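PDB 4Y9I: mycobacterium tuberculosis paralogous family 11, which probably catalyses the reduction of quinones by the reduced deazaflavin cofactor F420. Local coordinates for residues R83-W87 with L107-I112. Residues are numbered along the deposited sequence; the frame is centred on the assembly and turned at random.
Sequences REHWW and LIPVFI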
ATOM      1  N   ARG A  83     -12.199   5.243  -1.801  1.00  7.67           N
ATOM      2  CA  ARG A  83     -11.269   5.201  -0.668  1.00  6.39           C
ATOM      3  C   ARG A  83     -11.935   4.635   0.556  1.00  8.79           C
ATOM      4  O   ARG A  83     -11.372   3.836   1.308  1.00  9.46           O
ATOM      5  CB  ARG A  83     -10.692   6.567  -0.316  1.00  5.83           C
ATOM      6  CG  ARG A  83      -9.599   6.439   0.732  1.00  7.60           C
ATOM      7  CD  ARG A  83      -9.277   7.765   1.369  1.00 11.39           C
ATOM      8  NE  ARG A  83      -8.499   7.512   2.558  1.00  9.81           N
ATOM      9  CZ  ARG A  83      -8.954   7.046   3.726  1.00  8.63           C
ATOM     10  NH1 ARG A  83     -10.251   6.929   3.974  1.00 18.49           N
ATOM     11  NH2 ARG A  83      -8.121   6.876   4.732  1.00 12.35           N
ATOM     12  N   GLU A  84     -13.144   5.088   0.811  0.54  7.92           N
ATOM     13  CA  GLU A  84     -13.859   4.594   1.960  0.54  7.44           C
ATOM     14  C   GLU A  84     -14.008   3.095   1.933  0.54 10.04           C
ATOM     15  O   GLU A  84     -13.925   2.457   2.934  0.54  7.77           O
ATOM     16  CB  GLU A  84     -15.217   5.346   2.171  0.54  7.48           C
ATOM     17  CG  GLU A  84     -15.009   6.822   2.482  0.54 11.84           C
ATOM     18  CD  GLU A  84     -13.896   7.175   3.553  0.54 18.32           C
ATOM     19  OE1 GLU A  84     -14.179   7.037   4.768  0.54 29.85           O
ATOM     20  OE2 GLU A  84     -12.755   7.630   3.210  0.54 13.38           O
ATOM     21  N   HIS A  85     -14.292   2.575   0.749  1.00  7.45           N
ATOM     22  CA  HIS A  85     -14.493   1.140   0.604  1.00  5.79           C
ATOM     23  C   HIS A  85     -13.204   0.366   0.970  1.00  5.93           C
ATOM     24  O   HIS A  85     -13.249  -0.584   1.753  1.00  6.75           O
ATOM     25  CB  HIS A  85     -14.902   0.858  -0.830  1.00  7.80           C
ATOM     26  CG  HIS A  85     -14.922  -0.586  -1.161  1.00  7.78           C
ATOM     27  ND1 HIS A  85     -15.817  -1.475  -0.605  1.00  8.86           N
ATOM     28  CD2 HIS A  85     -14.134  -1.326  -1.971  1.00  7.63           C
ATOM     29  CE1 HIS A  85     -15.574  -2.689  -1.065  1.00 12.57           C
ATOM     30  NE2 HIS A  85     -14.545  -2.627  -1.879  1.00  8.51           N
ATOM     31  N   TRP A  86     -12.091   0.786   0.403  1.00  5.79           N
ATOM     32  CA  TRP A  86     -10.830   0.121   0.678  1.00  6.18           C
ATOM     33  C   TRP A  86     -10.363   0.360   2.116  1.00  7.79           C
ATOM     34  O   TRP A  86      -9.702  -0.497   2.680  1.00  6.83           O
ATOM     35  CB  TRP A  86      -9.793   0.506  -0.368  1.00  6.04           C
ATOM     36  CG  TRP A  86     -10.062  -0.174  -1.652  1.00  7.11           C
ATOM     37  CD1 TRP A  86     -10.770   0.310  -2.713  1.00  9.12           C
ATOM     38  CD2 TRP A  86      -9.582  -1.453  -2.053  1.00  6.20           C
ATOM     39  NE1 TRP A  86     -10.822  -0.612  -3.706  1.00  6.45           N
ATOM     40  CE2 TRP A  86     -10.061  -1.687  -3.367  1.00  7.06           C
ATOM     41  CE3 TRP A  86      -8.772  -2.426  -1.466  1.00  6.36           C
ATOM     42  CZ2 TRP A  86      -9.771  -2.861  -4.058  1.00  6.32           C
ATOM     43  CZ3 TRP A  86      -8.502  -3.556  -2.186  1.00  6.91           C
ATOM     44  CH2 TRP A  86      -8.971  -3.739  -3.450  1.00  7.75           C
ATOM     45  N   TRP A  87     -10.675   1.529   2.656  1.00  8.12           N
ATOM     46  CA  TRP A  87     -10.413   1.773   4.111  1.00  5.96           C
ATOM     47  C   TRP A  87     -11.112   0.753   4.987  1.00 10.20           C
ATOM     48  O   TRP A  87     -10.529   0.226   5.943  1.00  7.83           O
ATOM     49  CB  TRP A  87     -10.747   3.221   4.497  1.00  7.28           C
ATOM     50  CG  TRP A  87     -10.366   3.496   5.921  1.00  7.72           C
ATOM     51  CD1 TRP A  87     -11.243   3.669   6.955  1.00  9.48           C
ATOM     52  CD2 TRP A  87      -9.046   3.589   6.484  1.00  8.63           C
ATOM     53  NE1 TRP A  87     -10.538   3.891   8.137  1.00  7.92           N
ATOM     54  CE2 TRP A  87      -9.206   3.845   7.886  1.00  7.38           C
ATOM     55  CE3 TRP A  87      -7.754   3.491   5.965  1.00  7.20           C
ATOM     56  CZ2 TRP A  87      -8.125   3.990   8.740  1.00  7.13           C
ATOM     57  CZ3 TRP A  87      -6.681   3.687   6.824  1.00  6.48           C
ATOM     58  CH2 TRP A  87      -6.890   3.881   8.193  1.00  6.71           C
ATOM     59  N   LEU A 107      -7.100  12.378   6.158  1.00  9.17           N
ATOM     60  CA  LEU A 107      -7.297  10.948   5.800  1.00  6.35           C
ATOM     61  C   LEU A 107      -5.955  10.358   5.468  1.00  8.15           C
ATOM     62  O   LEU A 107      -5.118  10.919   4.669  1.00  9.39           O
ATOM     63  CB  LEU A 107      -8.218  10.770   4.609  1.00 10.21           C
ATOM     64  CG  LEU A 107      -9.675  11.089   4.830  1.00  8.84           C
ATOM     65  CD1 LEU A 107     -10.468  10.895   3.568  1.00 10.28           C
ATOM     66  CD2 LEU A 107     -10.298  10.327   5.981  1.00 11.77           C
ATOM     67  N   ILE A 108      -5.739   9.149   6.002  1.00  8.10           N
ATOM     68  CA  ILE A 108      -4.533   8.391   5.613  1.00  7.69           C
ATOM     69  C   ILE A 108      -4.667   8.019   4.121  1.00  5.46           C
ATOM     70  O   ILE A 108      -5.652   7.416   3.724  1.00  8.13           O
ATOM     71  CB  ILE A 108      -4.354   7.143   6.518  1.00  7.29           C
ATOM     72  CG1 ILE A 108      -4.043   7.568   7.940  1.00  7.18           C
ATOM     73  CG2 ILE A 108      -3.256   6.200   6.030  1.00  8.10           C
ATOM     74  CD1 ILE A 108      -4.208   6.490   8.976  1.00  7.63           C
ATOM     75  N   PRO A 109      -3.644   8.331   3.319  1.00  8.02           N
ATOM     76  CA  PRO A 109      -3.801   7.964   1.893  1.00  8.04           C
ATOM     77  C   PRO A 109      -3.882   6.459   1.738  1.00  9.29           C
ATOM     78  O   PRO A 109      -3.164   5.726   2.452  1.00  9.10           O
ATOM     79  CB  PRO A 109      -2.535   8.508   1.238  1.00 10.15           C
ATOM     80  CG  PRO A 109      -2.055   9.595   2.187  1.00 11.25           C
ATOM     81  CD  PRO A 109      -2.435   9.111   3.574  1.00  8.11           C
ATOM     82  N   VAL A 110      -4.671   6.011   0.757  1.00  7.69           N
ATOM     83  CA  VAL A 110      -4.758   4.589   0.374  1.00  6.82           C
ATOM     84  C   VAL A 110      -4.620   4.583  -1.091  1.00  7.17           C
ATOM     85  O   VAL A 110      -5.413   5.253  -1.806  1.00  6.73           O
ATOM     86  CB  VAL A 110      -6.084   3.940   0.800  1.00  6.94           C
ATOM     87  CG1 VAL A 110      -6.114   2.487   0.495  1.00  7.43           C
ATOM     88  CG2 VAL A 110      -6.289   4.250   2.297  1.00  9.01           C
ATOM     89  N   PHE A 111      -3.691   3.744  -1.573  1.00  5.49           N
ATOM     90  CA  PHE A 111      -3.534   3.496  -2.994  1.00  4.97           C
ATOM     91  C   PHE A 111      -4.145   2.146  -3.369  1.00  7.65           C
ATOM     92  O   PHE A 111      -3.905   1.130  -2.695  1.00  8.86           O
ATOM     93  CB  PHE A 111      -2.039   3.455  -3.376  1.00  5.78           C
ATOM     94  CG  PHE A 111      -1.296   4.734  -3.161  1.00  5.40           C
ATOM     95  CD1 PHE A 111      -0.876   5.097  -1.895  1.00  7.47           C
ATOM     96  CD2 PHE A 111      -1.054   5.623  -4.221  1.00  8.38           C
ATOM     97  CE1 PHE A 111      -0.228   6.300  -1.683  1.00 11.09           C
ATOM     98  CE2 PHE A 111      -0.422   6.854  -3.983  1.00  9.91           C
ATOM     99  CZ  PHE A 111       0.024   7.185  -2.729  1.00 11.04           C
ATOM    100  N   ILE A 112      -4.860   2.070  -4.467  1.00  5.97           N
ATOM    101  CA  ILE A 112      -5.239   0.800  -5.125  1.00  4.54           C
ATOM    102  C   ILE A 112      -4.095   0.416  -6.101  1.00  7.45           C
ATOM    103  O   ILE A 112      -3.521   1.303  -6.737  1.00  8.13           O
ATOM    104  CB  ILE A 112      -6.609   0.874  -5.844  1.00  7.79           C
ATOM    105  CG1 ILE A 112      -7.096  -0.518  -6.184  1.00  8.21           C
ATOM    106  CG2 ILE A 112      -6.501   1.762  -7.052  1.00  7.29           C
ATOM    107  CD1 ILE A 112      -8.531  -0.503  -6.635  1.00  9.80           C
TER
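In the split beta-barrel fold of the F420-dependent reductases, an antiparallel barrel is flanked by helices, and Arg83 and Ile108 illustrate how a buried arginine can tie such a helix to the chain entering a barrel strand. The axes of 83-87 and 110-112 run at 97° to each other, 9.0 Å apart at their closest. With CG anti to the backbone N (chi1 -172°) and the chain extended as far as NE, Arg83 reaches the loop just before the strand. There the guanidinium presents its NE and NH2 side to Ile108 O, and both nitrogens share that oxygen. The shorter bond, NH2 to Ile108 O at 2.7 Å, lies in the carbonyl plane on a lone pair; that from NE, at 3.1 Å, is more bent and tilted from the plane. Both lie in the guanidinium plane and so limit rotation of the group. In the conformer of Glu84 given here, NH1 also forms a salt bridge with OE2, from the syn side but out of the carboxylate plane, a hold that may not be constant. Leu107 CB lies off centre over one guanidinium face, 3.7 Å above its plane. Gln101 OE1, on helix 96-102, accepts a hydrogen bond from Ile108 N.

Val110 and Ile112 of the strand, with Ile108 just before it, complete the apolar contact. Val110 CG2 sits at the edge of the Trp87 indole, near its plane, while Ile108 CD1 comes within 3.8 Å of CH2 on the same ring. Farther along, Ile112 CG1 lies over the Trp86 ring, displaced toward its margin, and Ile112 CD1 approaches Trp86 CZ2 to 3.7 Å.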